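Local coordinates for protein urocanate hydratase (Paenibacillus sp. Soil724D2, PDB 7NED) that binds NAD+ and probably adds water to thiourocanate, the sulfur-bearing relative of urocanate, in bacterial ergothioneine breakdown, at residues A[264-269]-A[287-292]. Numbering follows the deposited sequence.
Sequences YVPSGY and RDAGAS. With NAD (nicotinamide-adenine-dinucleotide), chain C.
Where the loop 264-269 runs against helix 282-305, Pro266 and Ala289 come closest, their CA atoms 4.3 Å apart, and a type II turn runs from Pro266 to Tyr269, whose side chain comes back toward the helix. The Pro266 ring rests on the helix backbone, CG 3.5 Å from Ala289 N, and the same CG also lies over one face of the Tyr269 ring, toward its rim. One turn on from Asp288, Ser292 turns its hydroxyl toward the loop: with OG anti to its own carbonyl carbon (chi1 -73°), it accepts a nearly straight hydrogen bond (174°) from Ser267 N, which lies 2.7 Å from Ser292 OG, and itself donates a weak one to Asp288 O in its own helix. The Ser267 hydroxyl pairs instead with Asp236. Tyr264 stands between helix and cofactor: CE1 packs 3.7 Å from Ser292 CB, NAD N6A sits over one ring face, 3.2 Å from CZ, and the phenol OH hydrogen-bonds to Glu296 further along the helix. A leucine in place of Tyr264 would probably leave Glu296 without this partner and the adenine amino group without its aromatic cover. Next along, Val265 reads the adenine with its backbone, N donating to NAD N7A at 2.9 Å and O taking a weak bond from N6A besides one from Asn233 ND2. On this side the adenine is thus met by main-chain atoms, in a loop that Ser292 ties to the helix.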
ATOM      1  N   TYR A 264     -13.070 -23.312   5.813  1.00 19.84           N
ATOM      2  CA  TYR A 264     -14.058 -24.226   5.237  1.00 20.26           C
ATOM      3  C   TYR A 264     -13.881 -25.668   5.718  1.00 22.88           C
ATOM      4  O   TYR A 264     -12.804 -26.267   5.569  1.00 20.52           O
ATOM      5  CB  TYR A 264     -13.941 -24.177   3.717  1.00 16.97           C
ATOM      6  CG  TYR A 264     -15.132 -24.772   3.070  1.00 20.97           C
ATOM      7  CD1 TYR A 264     -15.272 -26.147   2.966  1.00 20.68           C
ATOM      8  CD2 TYR A 264     -16.168 -23.962   2.628  1.00 20.23           C
ATOM      9  CE1 TYR A 264     -16.420 -26.712   2.388  1.00 23.12           C
ATOM     10  CE2 TYR A 264     -17.312 -24.511   2.032  1.00 19.19           C
ATOM     11  CZ  TYR A 264     -17.427 -25.879   1.929  1.00 22.49           C
ATOM     12  OH  TYR A 264     -18.550 -26.414   1.349  1.00 22.31           O
ATOM     13  N   VAL A 265     -14.951 -26.251   6.255  1.00 21.09           N
ATOM     14  CA  VAL A 265     -14.919 -27.619   6.766  1.00 22.30           C
ATOM     15  C   VAL A 265     -15.248 -28.570   5.622  1.00 24.22           C
ATOM     16  O   VAL A 265     -16.354 -28.482   5.058  1.00 22.73           O
ATOM     17  CB  VAL A 265     -15.898 -27.820   7.918  1.00 25.05           C
ATOM     18  CG1 VAL A 265     -15.786 -29.249   8.388  1.00 24.20           C
ATOM     19  CG2 VAL A 265     -15.590 -26.809   9.037  1.00 18.99           C
ATOM     20  N   PRO A 266     -14.355 -29.486   5.269  1.00 22.92           N
ATOM     21  CA  PRO A 266     -14.625 -30.394   4.159  1.00 25.13           C
ATOM     22  C   PRO A 266     -15.746 -31.340   4.515  1.00 20.70           C
ATOM     23  O   PRO A 266     -16.040 -31.575   5.687  1.00 23.42           O
ATOM     24  CB  PRO A 266     -13.307 -31.168   3.995  1.00 24.59           C
ATOM     25  CG  PRO A 266     -12.275 -30.386   4.741  1.00 21.41           C
ATOM     26  CD  PRO A 266     -13.045 -29.736   5.880  1.00 22.68           C
ATOM     27  N   SER A 267     -16.359 -31.904   3.477  1.00 24.09           N
ATOM     28  CA  SER A 267     -17.327 -32.968   3.705  1.00 24.83           C
ATOM     29  C   SER A 267     -16.640 -34.115   4.431  1.00 27.70           C
ATOM     30  O   SER A 267     -15.489 -34.449   4.135  1.00 29.73           O
ATOM     31  CB  SER A 267     -17.915 -33.467   2.382  1.00 25.74           C
ATOM     32  OG  SER A 267     -18.883 -34.477   2.640  1.00 30.94           O
ATOM     33  N   GLY A 268     -17.325 -34.691   5.416  1.00 30.77           N
ATOM     34  CA  GLY A 268     -16.795 -35.859   6.077  1.00 33.31           C
ATOM     35  C   GLY A 268     -15.912 -35.593   7.268  1.00 33.76           C
ATOM     36  O   GLY A 268     -15.537 -36.549   7.962  1.00 34.42           O
ATOM     37  N   TYR A 269     -15.577 -34.339   7.539  1.00 29.67           N
ATOM     38  CA  TYR A 269     -14.847 -33.948   8.737  1.00 29.19           C
ATOM     39  C   TYR A 269     -15.823 -33.491   9.804  1.00 30.28           C
ATOM     40  O   TYR A 269     -16.840 -32.863   9.500  1.00 35.64           O
ATOM     41  CB  TYR A 269     -13.887 -32.796   8.448  1.00 25.61           C
ATOM     42  CG  TYR A 269     -12.669 -33.113   7.634  1.00 29.01           C
ATOM     43  CD1 TYR A 269     -11.395 -32.935   8.164  1.00 26.40           C
ATOM     44  CD2 TYR A 269     -12.781 -33.494   6.305  1.00 26.04           C
ATOM     45  CE1 TYR A 269     -10.265 -33.176   7.406  1.00 28.25           C
ATOM     46  CE2 TYR A 269     -11.657 -33.734   5.540  1.00 26.83           C
ATOM     47  CZ  TYR A 269     -10.393 -33.570   6.097  1.00 29.28           C
ATOM     48  OH  TYR A 269      -9.266 -33.816   5.325  1.00 28.80           O
ATOM     49  N   ARG A 287      -6.659 -29.680   0.622  1.00 27.70           N
ATOM     50  CA  ARG A 287      -7.157 -30.352  -0.576  1.00 28.50           C
ATOM     51  C   ARG A 287      -8.595 -30.790  -0.366  1.00 23.98           C
ATOM     52  O   ARG A 287      -9.421 -30.674  -1.270  1.00 27.98           O
ATOM     53  CB  ARG A 287      -6.292 -31.567  -0.938  1.00 29.80           C
ATOM     54  CG  ARG A 287      -5.098 -31.214  -1.839  1.00 32.47           C
ATOM     55  CD  ARG A 287      -4.231 -32.428  -2.192  1.00 35.93           C
ATOM     56  NE  ARG A 287      -3.759 -33.086  -0.983  1.00 37.58           N
ATOM     57  CZ  ARG A 287      -2.571 -32.861  -0.423  1.00 44.90           C
ATOM     58  NH1 ARG A 287      -1.727 -31.990  -0.977  1.00 40.60           N
ATOM     59  NH2 ARG A 287      -2.236 -33.496   0.700  1.00 37.28           N
ATOM     60  N   ASP A 288      -8.894 -31.336   0.806  1.00 25.23           N
ATOM     61  CA  ASP A 288     -10.257 -31.789   1.066  1.00 25.77           C
ATOM     62  C   ASP A 288     -11.232 -30.617   1.091  1.00 27.49           C
ATOM     63  O   ASP A 288     -12.377 -30.743   0.633  1.00 27.21           O
ATOM     64  CB  ASP A 288     -10.312 -32.566   2.383  1.00 26.66           C
ATOM     65  CG  ASP A 288      -9.613 -33.930   2.298  1.00 32.34           C
ATOM     66  OD1 ASP A 288      -9.437 -34.428   1.160  1.00 33.16           O
ATOM     67  OD2 ASP A 288      -9.262 -34.495   3.362  1.00 30.41           O
ATOM     68  N   ALA A 289     -10.820 -29.492   1.680  1.00 24.62           N
ATOM     69  CA  ALA A 289     -11.699 -28.325   1.740  1.00 26.90           C
ATOM     70  C   ALA A 289     -11.947 -27.765   0.350  1.00 24.71           C
ATOM     71  O   ALA A 289     -13.079 -27.386   0.003  1.00 26.27           O
ATOM     72  CB  ALA A 289     -11.078 -27.260   2.639  1.00 22.21           C
ATOM     73  N   GLY A 290     -10.897 -27.714  -0.461  1.00 24.54           N
ATOM     74  CA  GLY A 290     -11.036 -27.195  -1.807  1.00 27.22           C
ATOM     75  C   GLY A 290     -11.912 -28.081  -2.665  1.00 26.56           C
ATOM     76  O   GLY A 290     -12.735 -27.589  -3.446  1.00 24.98           O
ATOM     77  N   ALA A 291     -11.779 -29.399  -2.503  1.00 26.22           N
ATOM     78  CA  ALA A 291     -12.652 -30.304  -3.240  1.00 25.42           C
ATOM     79  C   ALA A 291     -14.108 -30.124  -2.822  1.00 24.29           C
ATOM     80  O   ALA A 291     -15.016 -30.192  -3.667  1.00 26.31           O
ATOM     81  CB  ALA A 291     -12.212 -31.750  -3.027  1.00 23.81           C
ATOM     82  N   SER A 292     -14.357 -29.937  -1.517  1.00 22.63           N
ATOM     83  CA  SER A 292     -15.742 -29.764  -1.051  1.00 26.73           C
ATOM     84  C   SER A 292     -16.322 -28.433  -1.529  1.00 23.84           C
ATOM     85  O   SER A 292     -17.495 -28.359  -1.900  1.00 23.58           O
ATOM     86  CB  SER A 292     -15.820 -29.859   0.470  1.00 25.63           C
ATOM     87  OG  SER A 292     -15.649 -31.184   0.942  1.00 25.33           O
TER
HETATM   88  PA  NAD C 702     -16.509 -17.177  10.358  1.00 17.81           P
HETATM   89  O1A NAD C 702     -15.324 -18.099  10.078  1.00 19.66           O
HETATM   90  O2A NAD C 702     -16.836 -16.558  11.656  1.00 21.25           O
HETATM   91  O5B NAD C 702     -17.820 -18.229  10.142  1.00 20.62           O
HETATM   92  C5B NAD C 702     -17.703 -19.072   9.067  1.00 17.30           C
HETATM   93  C4B NAD C 702     -18.876 -20.134   9.289  1.00 18.90           C
HETATM   94  O4B NAD C 702     -18.905 -21.123   8.298  0.89 17.75           O
HETATM   95  C3B NAD C 702     -18.491 -20.818  10.640  1.00 20.33           C
HETATM   96  O3B NAD C 702     -19.565 -20.818  11.485  1.00 22.07           O
HETATM   97  C2B NAD C 702     -18.130 -22.268  10.191  1.00 20.75           C
HETATM   98  O2B NAD C 702     -18.558 -23.235  11.080  1.00 21.27           O
HETATM   99  C1B NAD C 702     -19.052 -22.384   8.980  0.93 16.27           C
HETATM  100  N9A NAD C 702     -18.628 -23.367   7.983  1.00 17.75           N
HETATM  101  C8A NAD C 702     -17.348 -23.687   7.542  1.00 20.48           C
HETATM  102  N7A NAD C 702     -17.336 -24.628   6.631  1.00 19.39           N
HETATM  103  C5A NAD C 702     -18.675 -24.936   6.431  1.00 18.68           C
HETATM  104  C6A NAD C 702     -19.328 -25.869   5.595  1.00 20.42           C
HETATM  105  N6A NAD C 702     -18.636 -26.664   4.748  0.94 20.45           N
HETATM  106  N1A NAD C 702     -20.688 -25.959   5.611  0.98 21.10           N
HETATM  107  C2A NAD C 702     -21.324 -25.157   6.501  1.00 19.42           C
HETATM  108  N3A NAD C 702     -20.843 -24.235   7.350  1.00 19.51           N
HETATM  109  C4A NAD C 702     -19.497 -24.155   7.289  0.77 18.71           C
HETATM  110  O3  NAD C 702     -16.452 -16.305   9.057  0.87 15.44           O
HETATM  111  PN  NAD C 702     -17.319 -14.969   8.956  1.00 17.80           P
HETATM  112  O1N NAD C 702     -16.874 -13.710   9.639  1.00 18.36           O
HETATM  113  O2N NAD C 702     -18.777 -15.378   8.948  1.00 15.49           O
HETATM  114  O5D NAD C 702     -17.120 -14.494   7.311  1.00 16.71           O
HETATM  115  C5D NAD C 702     -17.492 -15.518   6.372  0.84 17.74           C
HETATM  116  C4D NAD C 702     -17.127 -15.056   4.988  1.00 16.46           C
HETATM  117  O4D NAD C 702     -17.588 -13.739   4.749  1.00 21.77           O
HETATM  118  C3D NAD C 702     -15.517 -14.926   5.061  0.82 18.41           C
HETATM  119  O3D NAD C 702     -14.908 -15.430   3.878  1.00 18.47           O
HETATM  120  C2D NAD C 702     -15.271 -13.375   5.145  1.00 18.79           C
HETATM  121  O2D NAD C 702     -14.165 -12.911   4.487  0.80 19.00           O
HETATM  122  C1D NAD C 702     -16.467 -13.110   4.176  1.00 24.78           C
HETATM  123  N1N NAD C 702     -16.810 -11.713   3.877  1.00 28.54           N
HETATM  124  C2N NAD C 702     -15.843 -11.126   3.085  0.05 24.90           C
HETATM  125  C3N NAD C 702     -15.992  -9.829   2.621  0.44 27.97           C
HETATM  126  C7N NAD C 702     -14.828  -9.254   1.802  0.54 27.19           C
HETATM  127  O7N NAD C 702     -14.949  -8.356   0.969  0.70 27.64           O
HETATM  128  N7N NAD C 702     -13.560  -9.737   2.080  0.79 27.62           N
HETATM  129  C4N NAD C 702     -17.174  -9.165   2.974  0.58 29.33           C
HETATM  130  C5N NAD C 702     -18.131  -9.804   3.761  1.00 27.13           C
HETATM  131  C6N NAD C 702     -17.949 -11.125   4.207  1.00 29.25           C